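PDB 3EB7: insecticidal Delta-Endotoxin Cry8Ea1 from Bacillus Thuringiensis, which is toxic to the soil-dwelling larvae of the beetle Holotrichia parallela, probably by forming pores in gut-cell membranes as other three-domain Cry toxins do. Local coordinates for residues A[72-77]-A[120-125]. Numbering follows the deposited sequence.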
loop_
_atom_site.group_PDB
_atom_site.type_symbol
_atom_site.label_atom_id
_atom_site.label_comp_id
_atom_site.label_asym_id
_atom_site.label_seq_id
_atom_site.Cartn_x
_atom_site.Cartn_y
_atom_site.Cartn_z
ATOM N N LEU A 72 -13.371 -14.953 18.162
ATOM C CA LEU A 72 -14.330 -15.461 17.173
ATOM C C LEU A 72 -15.776 -15.261 17.584
ATOM O O LEU A 72 -16.604 -14.886 16.742
ATOM C CB LEU A 72 -14.052 -16.948 16.878
ATOM C CG LEU A 72 -13.241 -17.406 15.663
ATOM C CD1 LEU A 72 -12.406 -16.312 14.914
ATOM C CD2 LEU A 72 -12.409 -18.658 15.972
ATOM N N ALA A 73 -16.084 -15.490 18.860
ATOM C CA ALA A 73 -17.443 -15.266 19.376
ATOM C C ALA A 73 -17.835 -13.796 19.390
ATOM O O ALA A 73 -18.928 -13.419 18.962
ATOM C CB ALA A 73 -17.612 -15.885 20.775
ATOM N N GLU A 74 -16.915 -12.963 19.863
ATOM C CA GLU A 74 -17.088 -11.511 19.857
ATOM C C GLU A 74 -17.229 -10.928 18.463
ATOM O O GLU A 74 -18.045 -10.036 18.258
ATOM C CB GLU A 74 -15.910 -10.851 20.571
ATOM C CG GLU A 74 -15.826 -11.255 22.041
ATOM C CD GLU A 74 -14.647 -10.621 22.771
ATOM O OE1 GLU A 74 -14.757 -10.430 23.983
ATOM O OE2 GLU A 74 -13.605 -10.320 22.160
ATOM N N LEU A 75 -16.432 -11.413 17.514
ATOM C CA LEU A 75 -16.523 -10.934 16.124
ATOM C C LEU A 75 -17.796 -11.391 15.410
ATOM O O LEU A 75 -18.319 -10.679 14.543
ATOM C CB LEU A 75 -15.270 -11.298 15.313
ATOM C CG LEU A 75 -14.027 -10.499 15.748
ATOM C CD1 LEU A 75 -12.725 -11.221 15.419
ATOM C CD2 LEU A 75 -14.004 -9.098 15.180
ATOM N N GLU A 76 -18.305 -12.567 15.777
ATOM C CA GLU A 76 -19.531 -13.055 15.154
ATOM C C GLU A 76 -20.713 -12.252 15.648
ATOM O O GLU A 76 -21.505 -11.801 14.828
ATOM C CB GLU A 76 -19.741 -14.566 15.335
ATOM C CG GLU A 76 -21.059 -15.121 14.660
ATOM C CD GLU A 76 -21.004 -15.080 13.121
ATOM O OE1 GLU A 76 -19.882 -15.133 12.540
ATOM O OE2 GLU A 76 -22.081 -15.019 12.495
ATOM N N GLY A 77 -20.789 -12.030 16.973
ATOM C CA GLY A 77 -21.783 -11.134 17.591
ATOM C C GLY A 77 -21.765 -9.674 17.139
ATOM O O GLY A 77 -22.809 -8.994 17.126
ATOM N N MET A 120 -11.951 -4.649 21.518
ATOM C CA MET A 120 -10.600 -4.375 20.967
ATOM C C MET A 120 -9.429 -5.042 21.724
ATOM O O MET A 120 -8.461 -5.465 21.078
ATOM C CB MET A 120 -10.334 -2.873 20.776
ATOM C CG MET A 120 -11.178 -2.212 19.690
ATOM S SD MET A 120 -11.063 -2.998 18.057
ATOM C CE MET A 120 -9.303 -2.821 17.674
ATOM N N PRO A 121 -9.493 -5.107 23.082
ATOM C CA PRO A 121 -8.397 -5.774 23.815
ATOM C C PRO A 121 -8.239 -7.257 23.505
ATOM O O PRO A 121 -7.141 -7.790 23.653
ATOM C CB PRO A 121 -8.740 -5.535 25.294
ATOM C CG PRO A 121 -9.604 -4.276 25.312
ATOM C CD PRO A 121 -10.443 -4.453 24.013
ATOM N N SER A 122 -9.314 -7.901 23.050
ATOM C CA SER A 122 -9.279 -9.310 22.610
ATOM C C SER A 122 -8.488 -9.535 21.334
ATOM O O SER A 122 -8.122 -10.664 21.050
ATOM C CB SER A 122 -10.693 -9.850 22.362
ATOM O OG SER A 122 -11.483 -9.771 23.528
ATOM N N PHE A 123 -8.264 -8.478 20.553
ATOM C CA PHE A 123 -7.514 -8.550 19.305
ATOM C C PHE A 123 -6.021 -8.165 19.472
ATOM O O PHE A 123 -5.277 -7.995 18.490
ATOM C CB PHE A 123 -8.222 -7.689 18.250
ATOM C CG PHE A 123 -9.731 -7.876 18.228
ATOM C CD1 PHE A 123 -10.571 -6.799 17.978
ATOM C CD2 PHE A 123 -10.309 -9.155 18.453
ATOM C CE1 PHE A 123 -11.968 -6.953 17.959
ATOM C CE2 PHE A 123 -11.709 -9.331 18.445
ATOM C CZ PHE A 123 -12.538 -8.224 18.197
ATOM N N ARG A 124 -5.577 -8.039 20.719
ATOM C CA ARG A 124 -4.175 -7.753 21.002
ATOM C C ARG A 124 -3.802 -8.384 22.330
ATOM O O ARG A 124 -3.068 -7.784 23.141
ATOM C CB ARG A 124 -3.890 -6.246 21.023
ATOM C CG ARG A 124 -4.865 -5.469 21.870
ATOM C CD ARG A 124 -4.290 -4.143 22.286
ATOM N NE ARG A 124 -5.276 -3.249 22.894
ATOM C CZ ARG A 124 -5.568 -3.195 24.197
ATOM N NH1 ARG A 124 -4.969 -3.995 25.082
ATOM N NH2 ARG A 124 -6.482 -2.329 24.604
ATOM N N VAL A 125 -4.288 -9.611 22.532
ATOM C CA VAL A 125 -3.955 -10.394 23.732
ATOM C C VAL A 125 -2.435 -10.507 23.841
ATOM O O VAL A 125 -1.737 -10.791 22.828
ATOM C CB VAL A 125 -4.623 -11.792 23.734
ATOM C CG1 VAL A 125 -4.237 -12.607 25.014
ATOM C CG2 VAL A 125 -6.121 -11.648 23.597
#
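Glu74 and Ser122 both point at the other segment; CG of Glu74 and OG of Ser122 each lie anti to their own carbonyl carbon and beside the backbone N, with chi1 of -63° and -59°. The Glu74 chain then runs extended, chi2 179°, and carries its carboxylate across to the serine. Ser122 OG donates a short hydrogen bond of 2.6 Å to Glu74 OE2. The hydroxyl arrives on the syn lone pair of OE2, the side that faces OE1. OE1 itself stays farther off, 3.4 Å from Ser122 OG, so one oxygen takes the bond. The bond is sharply bent at OG, which brings Ser122 CB to within 3.0 Å of Glu74 OE2.

Both segments belong to the N-terminal helical bundle of the delta-endotoxin, the domain linked to pore formation in this family. Residues 72-77 are part of helix 65-93. Residues 120-125 follow helix 99-119, begin with a 3-10 turn and lead on toward helix 133-153. The contact thus ties the start of this connection to the flank of a neighbouring helix.

Beside the polar pair, Leu75 and Phe123 reach for each other from opposite directions. The leucine fork meets the far end of the ring obliquely. Leu75 CD2 is 3.5 Å from Phe123 CZ, while Leu75 CD1 lies 3.7 Å from Phe123 CE2. Both residues are buried. Val135 of helix 133-153 touches both side chains, and Trp48 of helix 47-59 packs on Leu75. Ala71, one turn before Leu75 on helix 65-93, also touches the Phe123 side chain.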